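PDB 4X00: putative hydrolase from Burkholderia cenocepacia, which is a putative hydrolase of the alpha/beta hydrolase fold, probably acting as an aryl esterase. Local coordinates for residues W90-A95 with A123-K128; P106-W111 with A116-Y121. One frame throughout, in Å; residues are numbered along the deposited sequence.

Interaction 1 (W90-A95 with A123-K128); sequences WADDLA and AAYGDK
With CG set beside the backbone N in both residues (chi1 -70° in Asp92, -67° in Tyr125), the carboxylate of Asp92 and the phenol of Tyr125 are brought together where the C-terminal end of helix 113-125 faces helix 87-100. The phenol donates a very short hydrogen bond, Tyr125 OH to Asp92 OD1, 2.5 Å. OD1 arrives at the edge of the ring and in its plane, while the carboxylate as a whole is turned nearly upright to the ring, the planes standing 77° apart. One ring face is covered by Ala95, whose CB sits 3.6 Å from Tyr125 CZ, displaced toward the hydroxyl-bearing rim; this CH-pi contact and the bond at the edge together limit how the ring can tilt. Near the same rim the carbonyl of the preceding helical turn adds a looser contact, Ala91 O to Tyr125 CE2 at 4.1 Å. Asp92 OD1 also takes a salt bridge from Arg88 NE, a second partner that would be expected to favour the charged carboxylate. Immediately after Tyr125 the chain leaves the helix at Gly126 with positive phi. The arrangement is plain helix-to-helix packing on one side of the central sheet of an alpha/beta hydrolase fold, a tyrosine at one helix's C-terminal end bridging to its neighbour.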
ATOM      1  N   TRP A  90      11.928   1.394  -3.793  1.00 12.57           N
ATOM      2  CA  TRP A  90      10.731   1.637  -2.994  1.00 11.86           C
ATOM      3  C   TRP A  90      10.907   1.049  -1.591  1.00 11.58           C
ATOM      4  O   TRP A  90      10.432   1.611  -0.606  1.00 11.91           O
ATOM      5  CB  TRP A  90       9.497   1.015  -3.641  1.00 12.06           C
ATOM      6  CG  TRP A  90       9.239   1.369  -5.103  1.00 11.08           C
ATOM      7  CD1 TRP A  90       9.990   1.016  -6.180  1.00 11.83           C
ATOM      8  CD2 TRP A  90       8.113   2.082  -5.624  1.00 10.95           C
ATOM      9  NE1 TRP A  90       9.414   1.473  -7.340  1.00 10.86           N
ATOM     10  CE2 TRP A  90       8.256   2.132  -7.025  1.00 10.93           C
ATOM     11  CE3 TRP A  90       6.994   2.683  -5.039  1.00 11.54           C
ATOM     12  CZ2 TRP A  90       7.323   2.775  -7.848  1.00 11.54           C
ATOM     13  CZ3 TRP A  90       6.072   3.305  -5.850  1.00 11.18           C
ATOM     14  CH2 TRP A  90       6.227   3.337  -7.236  1.00 11.34           C
ATOM     15  N   ALA A  91      11.533  -0.118  -1.512  1.00 11.87           N
ATOM     16  CA  ALA A  91      11.863  -0.681  -0.218  1.00 12.14           C
ATOM     17  C   ALA A  91      12.787   0.232   0.571  1.00 11.74           C
ATOM     18  O   ALA A  91      12.638   0.357   1.799  1.00 12.30           O
ATOM     19  CB  ALA A  91      12.492  -2.073  -0.372  1.00 13.17           C
ATOM     20  N   ASP A  92      13.752   0.852  -0.113  1.00 11.91           N
ATOM     21  CA  ASP A  92      14.655   1.786   0.570  1.00 12.34           C
ATOM     22  C   ASP A  92      13.935   3.046   1.040  1.00 11.47           C
ATOM     23  O   ASP A  92      14.313   3.610   2.072  1.00 13.09           O
ATOM     24  CB  ASP A  92      15.833   2.171  -0.327  1.00 13.88           C
ATOM     25  CG  ASP A  92      16.812   1.028  -0.553  1.00 16.41           C
ATOM     26  OD1 ASP A  92      16.763  -0.022   0.136  1.00 17.41           O
ATOM     27  OD2 ASP A  92      17.670   1.195  -1.434  1.00 18.95           O
ATOM     28  N   ASP A  93      12.909   3.487   0.310  1.00 11.25           N
ATOM     29  CA  ASP A  93      12.096   4.606   0.778  1.00 11.60           C
ATOM     30  C   ASP A  93      11.463   4.244   2.124  1.00 11.47           C
ATOM     31  O   ASP A  93      11.496   5.036   3.068  1.00 11.95           O
ATOM     32  CB  ASP A  93      10.952   4.960  -0.205  1.00 11.65           C
ATOM     33  CG  ASP A  93      11.429   5.486  -1.557  1.00 12.46           C
ATOM     34  OD1 ASP A  93      12.571   5.932  -1.667  1.00 12.64           O
ATOM     35  OD2 ASP A  93      10.605   5.475  -2.496  1.00 12.08           O
ATOM     36  N   LEU A  94      10.851   3.058   2.191  1.00 11.20           N
ATOM     37  CA  LEU A  94      10.228   2.594   3.418  1.00 10.93           C
ATOM     38  C   LEU A  94      11.278   2.478   4.539  1.00 11.75           C
ATOM     39  O   LEU A  94      11.038   2.938   5.664  1.00 13.03           O
ATOM     40  CB  LEU A  94       9.535   1.266   3.182  1.00 12.08           C
ATOM     41  CG  LEU A  94       8.937   0.638   4.442  1.00 12.26           C
ATOM     42  CD1 LEU A  94       7.910   1.569   5.120  1.00 12.32           C
ATOM     43  CD2 LEU A  94       8.316  -0.680   4.050  1.00 12.80           C
ATOM     44  N   ALA A  95      12.452   1.920   4.234  1.00 11.36           N
ATOM     45  CA  ALA A  95      13.487   1.793   5.252  1.00 12.30           C
ATOM     46  C   ALA A  95      13.907   3.165   5.780  1.00 12.80           C
ATOM     47  O   ALA A  95      14.181   3.326   6.968  1.00 13.52           O
ATOM     48  CB  ALA A  95      14.689   1.046   4.699  1.00 13.11           C
ATOM     49  N   ALA A 123      12.478  -8.673   1.607  1.00 13.78           N
ATOM     50  CA  ALA A 123      13.549  -9.379   0.887  1.00 14.37           C
ATOM     51  C   ALA A 123      14.909  -8.755   1.170  1.00 16.28           C
ATOM     52  O   ALA A 123      15.914  -9.458   1.359  1.00 17.79           O
ATOM     53  CB  ALA A 123      13.257  -9.380  -0.611  1.00 14.35           C
ATOM     54  N   ALA A 124      14.945  -7.427   1.207  1.00 15.98           N
ATOM     55  CA  ALA A 124      16.225  -6.728   1.337  1.00 17.02           C
ATOM     56  C   ALA A 124      16.699  -6.589   2.787  1.00 17.75           C
ATOM     57  O   ALA A 124      17.910  -6.630   3.058  1.00 19.95           O
ATOM     58  CB  ALA A 124      16.122  -5.340   0.691  1.00 18.64           C
ATOM     59  N   TYR A 125      15.752  -6.429   3.714  1.00 16.77           N
ATOM     60  CA  TYR A 125      16.090  -6.041   5.082  1.00 16.99           C
ATOM     61  C   TYR A 125      15.696  -7.090   6.111  1.00 16.63           C
ATOM     62  O   TYR A 125      16.134  -7.012   7.251  1.00 17.73           O
ATOM     63  CB  TYR A 125      15.411  -4.709   5.439  1.00 17.23           C
ATOM     64  CG  TYR A 125      15.949  -3.534   4.652  1.00 17.99           C
ATOM     65  CD1 TYR A 125      17.048  -2.829   5.105  1.00 18.82           C
ATOM     66  CD2 TYR A 125      15.350  -3.126   3.470  1.00 18.01           C
ATOM     67  CE1 TYR A 125      17.548  -1.748   4.385  1.00 20.36           C
ATOM     68  CE2 TYR A 125      15.846  -2.051   2.751  1.00 19.23           C
ATOM     69  CZ  TYR A 125      16.943  -1.367   3.216  1.00 20.44           C
ATOM     70  OH  TYR A 125      17.452  -0.287   2.493  1.00 22.10           O
ATOM     71  N   GLY A 126      14.849  -8.044   5.718  1.00 15.70           N
ATOM     72  CA  GLY A 126      14.275  -8.984   6.664  1.00 15.15           C
ATOM     73  C   GLY A 126      13.298  -8.304   7.595  1.00 15.07           C
ATOM     74  O   GLY A 126      12.950  -7.145   7.400  1.00 14.91           O
ATOM     75  N   ASP A 127      12.834  -9.014   8.614  1.00 15.01           N
ATOM     76  CA  ASP A 127      11.788  -8.450   9.470  1.00 15.37           C
ATOM     77  C   ASP A 127      12.204  -8.107  10.900  1.00 15.33           C
ATOM     78  O   ASP A 127      11.334  -7.830  11.734  1.00 16.25           O
ATOM     79  CB  ASP A 127      10.574  -9.378   9.515  1.00 16.03           C
ATOM     80  CG  ASP A 127      10.878 -10.718  10.130  1.00 17.06           C
ATOM     81  OD1 ASP A 127      11.969 -10.904  10.723  1.00 18.07           O
ATOM     82  OD2 ASP A 127       9.993 -11.585  10.021  1.00 17.45           O
ATOM     83  N   LYS A 128      13.509  -8.061  11.184  1.00 16.10           N
ATOM     84  CA  LYS A 128      13.915  -7.832  12.568  1.00 17.44           C
ATOM     85  C   LYS A 128      13.602  -6.402  13.001  1.00 17.88           C
ATOM     86  O   LYS A 128      13.519  -6.116  14.192  1.00 19.94           O
ATOM     87  CB  LYS A 128      15.401  -8.147  12.772  1.00 18.18           C
TER

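Interaction 2 (P106-W111 with A116-Y121)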
ATOM      1  N   PRO A 106       7.702  -1.095  14.121  1.00 14.04           N
ATOM      2  CA  PRO A 106       6.378  -0.734  13.594  1.00 12.85           C
ATOM      3  C   PRO A 106       5.674  -1.933  12.991  1.00 11.49           C
ATOM      4  O   PRO A 106       6.308  -2.889  12.534  1.00 11.83           O
ATOM      5  CB  PRO A 106       6.690   0.289  12.478  1.00 13.20           C
ATOM      6  CG  PRO A 106       8.053  -0.109  12.028  1.00 14.79           C
ATOM      7  CD  PRO A 106       8.785  -0.558  13.278  1.00 14.57           C
ATOM      8  N   VAL A 107       4.356  -1.850  12.951  1.00  9.72           N
ATOM      9  CA  VAL A 107       3.570  -2.733  12.097  1.00  9.59           C
ATOM     10  C   VAL A 107       3.409  -2.019  10.752  1.00 10.41           C
ATOM     11  O   VAL A 107       3.060  -0.841  10.726  1.00 11.04           O
ATOM     12  CB  VAL A 107       2.207  -3.045  12.730  1.00  9.79           C
ATOM     13  CG1 VAL A 107       1.276  -3.728  11.713  1.00 11.08           C
ATOM     14  CG2 VAL A 107       2.404  -3.915  13.990  1.00 10.34           C
ATOM     15  N   LEU A 108       3.656  -2.737   9.663  1.00  9.41           N
ATOM     16  CA  LEU A 108       3.469  -2.202   8.307  1.00  8.75           C
ATOM     17  C   LEU A 108       2.094  -2.557   7.782  1.00  8.96           C
ATOM     18  O   LEU A 108       1.630  -3.689   7.981  1.00  9.93           O
ATOM     19  CB  LEU A 108       4.520  -2.774   7.359  1.00  9.08           C
ATOM     20  CG  LEU A 108       5.966  -2.642   7.849  1.00  9.83           C
ATOM     21  CD1 LEU A 108       6.905  -3.225   6.803  1.00 11.60           C
ATOM     22  CD2 LEU A 108       6.280  -1.154   8.165  1.00 10.13           C
ATOM     23  N   VAL A 109       1.427  -1.609   7.128  1.00  7.99           N
ATOM     24  CA  VAL A 109       0.110  -1.873   6.523  1.00  7.25           C
ATOM     25  C   VAL A 109       0.248  -1.441   5.074  1.00  7.77           C
ATOM     26  O   VAL A 109       0.406  -0.254   4.803  1.00  9.20           O
ATOM     27  CB  VAL A 109      -1.013  -1.091   7.207  1.00  7.65           C
ATOM     28  CG1 VAL A 109      -2.369  -1.365   6.536  1.00  8.88           C
ATOM     29  CG2 VAL A 109      -1.048  -1.455   8.690  1.00  9.60           C
ATOM     30  N   GLY A 110       0.181  -2.383   4.150  1.00  7.55           N
ATOM     31  CA  GLY A 110       0.435  -2.071   2.742  1.00  8.55           C
ATOM     32  C   GLY A 110      -0.747  -2.398   1.853  1.00  8.40           C
ATOM     33  O   GLY A 110      -1.188  -3.541   1.822  1.00  8.77           O
ATOM     34  N   TRP A 111      -1.258  -1.400   1.140  1.00  7.81           N
ATOM     35  CA  TRP A 111      -2.390  -1.564   0.228  1.00  8.20           C
ATOM     36  C   TRP A 111      -1.894  -1.771  -1.194  1.00  7.67           C
ATOM     37  O   TRP A 111      -1.225  -0.887  -1.736  1.00  7.95           O
ATOM     38  CB  TRP A 111      -3.289  -0.330   0.283  1.00  8.63           C
ATOM     39  CG  TRP A 111      -4.409  -0.346  -0.702  1.00  8.40           C
ATOM     40  CD1 TRP A 111      -5.162  -1.428  -1.053  1.00  8.41           C
ATOM     41  CD2 TRP A 111      -4.911   0.773  -1.467  1.00  9.67           C
ATOM     42  NE1 TRP A 111      -6.109  -1.051  -1.988  1.00  8.22           N
ATOM     43  CE2 TRP A 111      -5.971   0.289  -2.254  1.00  9.17           C
ATOM     44  CE3 TRP A 111      -4.587   2.140  -1.531  1.00 11.30           C
ATOM     45  CZ2 TRP A 111      -6.716   1.112  -3.093  1.00 10.43           C
ATOM     46  CZ3 TRP A 111      -5.312   2.949  -2.392  1.00 12.36           C
ATOM     47  CH2 TRP A 111      -6.352   2.431  -3.170  1.00 11.63           C
ATOM     48  N   ALA A 116       3.535  -4.966  -2.351  1.00 10.07           N
ATOM     49  CA  ALA A 116       4.769  -5.307  -3.060  1.00 10.71           C
ATOM     50  C   ALA A 116       5.966  -4.575  -2.465  1.00 10.49           C
ATOM     51  O   ALA A 116       7.082  -5.122  -2.401  1.00 11.36           O
ATOM     52  CB  ALA A 116       4.625  -4.979  -4.547  1.00 11.60           C
ATOM     53  N   VAL A 117       5.745  -3.330  -2.051  1.00 10.00           N
ATOM     54  CA  VAL A 117       6.810  -2.603  -1.350  1.00 10.19           C
ATOM     55  C   VAL A 117       7.217  -3.361  -0.066  1.00  9.37           C
ATOM     56  O   VAL A 117       8.426  -3.505   0.217  1.00 10.21           O
ATOM     57  CB  VAL A 117       6.366  -1.164  -0.992  1.00 10.83           C
ATOM     58  CG1 VAL A 117       7.375  -0.464  -0.083  1.00 12.00           C
ATOM     59  CG2 VAL A 117       6.093  -0.318  -2.258  1.00 10.38           C
ATOM     60  N   ILE A 118       6.232  -3.845   0.710  1.00  9.55           N
ATOM     61  CA  ILE A 118       6.568  -4.641   1.897  1.00  9.53           C
ATOM     62  C   ILE A 118       7.354  -5.889   1.512  1.00 10.09           C
ATOM     63  O   ILE A 118       8.347  -6.215   2.182  1.00 10.14           O
ATOM     64  CB  ILE A 118       5.302  -5.026   2.693  1.00  9.72           C
ATOM     65  CG1 ILE A 118       4.681  -3.768   3.292  1.00  9.62           C
ATOM     66  CG2 ILE A 118       5.678  -6.014   3.821  1.00 10.33           C
ATOM     67  CD1 ILE A 118       3.324  -4.004   3.983  1.00  9.73           C
ATOM     68  N   SER A 119       6.933  -6.601   0.463  1.00 10.21           N
ATOM     69  CA  SER A 119       7.691  -7.806   0.095  1.00 10.45           C
ATOM     70  C   SER A 119       9.134  -7.464  -0.244  1.00 10.70           C
ATOM     71  O   SER A 119      10.055  -8.196   0.139  1.00 11.02           O
ATOM     72  CB  SER A 119       7.075  -8.528  -1.101  1.00 10.50           C
ATOM     73  OG  SER A 119       5.807  -9.028  -0.736  1.00 10.96           O
ATOM     74  N   ASN A 120       9.332  -6.368  -0.978  1.00 11.00           N
ATOM     75  CA  ASN A 120      10.687  -5.976  -1.347  1.00 11.62           C
ATOM     76  C   ASN A 120      11.493  -5.512  -0.131  1.00 11.79           C
ATOM     77  O   ASN A 120      12.698  -5.788  -0.049  1.00 12.21           O
ATOM     78  CB  ASN A 120      10.643  -4.906  -2.437  1.00 12.27           C
ATOM     79  CG  ASN A 120      10.365  -5.498  -3.788  1.00 13.00           C
ATOM     80  OD1 ASN A 120      10.849  -6.595  -4.093  1.00 14.96           O
ATOM     81  ND2 ASN A 120       9.632  -4.759  -4.642  1.00 13.50           N
ATOM     82  N   TYR A 121      10.828  -4.870   0.830  1.00 11.35           N
ATOM     83  CA  TYR A 121      11.472  -4.523   2.083  1.00 11.40           C
ATOM     84  C   TYR A 121      11.887  -5.778   2.858  1.00 12.12           C
ATOM     85  O   TYR A 121      13.035  -5.880   3.324  1.00 12.62           O
ATOM     86  CB  TYR A 121      10.536  -3.635   2.930  1.00 11.82           C
ATOM     87  CG  TYR A 121      11.072  -3.383   4.310  1.00 10.88           C
ATOM     88  CD1 TYR A 121      11.996  -2.362   4.539  1.00 11.22           C
ATOM     89  CD2 TYR A 121      10.717  -4.204   5.375  1.00 11.56           C
ATOM     90  CE1 TYR A 121      12.516  -2.138   5.811  1.00 11.42           C
ATOM     91  CE2 TYR A 121      11.221  -3.981   6.641  1.00 12.44           C
ATOM     92  CZ  TYR A 121      12.140  -2.968   6.859  1.00 12.27           C
ATOM     93  OH  TYR A 121      12.636  -2.774   8.141  1.00 13.90           O
TER
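Ile118 reaches from helix 113-125 to strand 107-111, and its longer branch does most of the touching. Its CB starts on the side of the helix that faces the strand. From there CG1, set beside the backbone N (chi1 -67°), lies against Leu108, 4.2 Å from both Leu108 CB and Leu108 CD1. The chain then continues extended to CD1, which comes down on the strand backbone: Ile118 CD1 is 3.5 Å from Gly110 N and 3.7 Å from Gly110 CA. The same methyl also lies 3.8 Å from Leu108 CB, so the tip settles between one side chain and the bare backbone two residues further on. Gly110 has no side chain, which leaves its N and CA directly against the methyl. Leu108 and Ile118 lie alongside one another, pointing opposite ways. Beyond them Leu108 CD1 approaches the Tyr121 ring obliquely, 4.2 Å from Tyr121 CD2, the two side chains roughly perpendicular. No hydrogen bond joins the segments; the side chains meet through apolar atoms alone, and every touching residue is buried. Around it, Ile118 also packs on Ile40, Ala133 and Tyr135 of the flanking strands, whereas Leu94 of helix 87-100 touches both Leu108 and Tyr121. The axes of strand 107-111 and helix segment 116-121 come within 8.2 Å, their directions 134° apart, the chain having turned back sharply between them. Gly110 opens the Gly-X-Ser-X-Gly pattern that continues through Ser112 and Gly114, so this strand-turn-helix, the first half of a beta-alpha-beta unit closed by strand 132-136, is consistent with the nucleophile elbow of alpha/beta hydrolases.

In the fold
Both interactions use helix 113-125: interaction 2 presses its middle onto strand 107-111, and interaction 1 ties its C-terminal end to helix 87-100, which comes just before that strand in the chain. Their centres are about 8 Å apart and they touch directly. Ala91 CB packs 3.5 Å from Tyr121 N, and Trp90 O lies 3.7 Å from Val117 CG1, while the rings of Tyr121 and Tyr125 meet with planes about 20° apart. Interaction 2 is the one beside the probable active site, as Gly110 is close to, but not in contact with, a probable Ser112-His259-Asp230 triad; the centre of interaction 1 is about 14 Å from that of the chain, against about 7 Å for interaction 2.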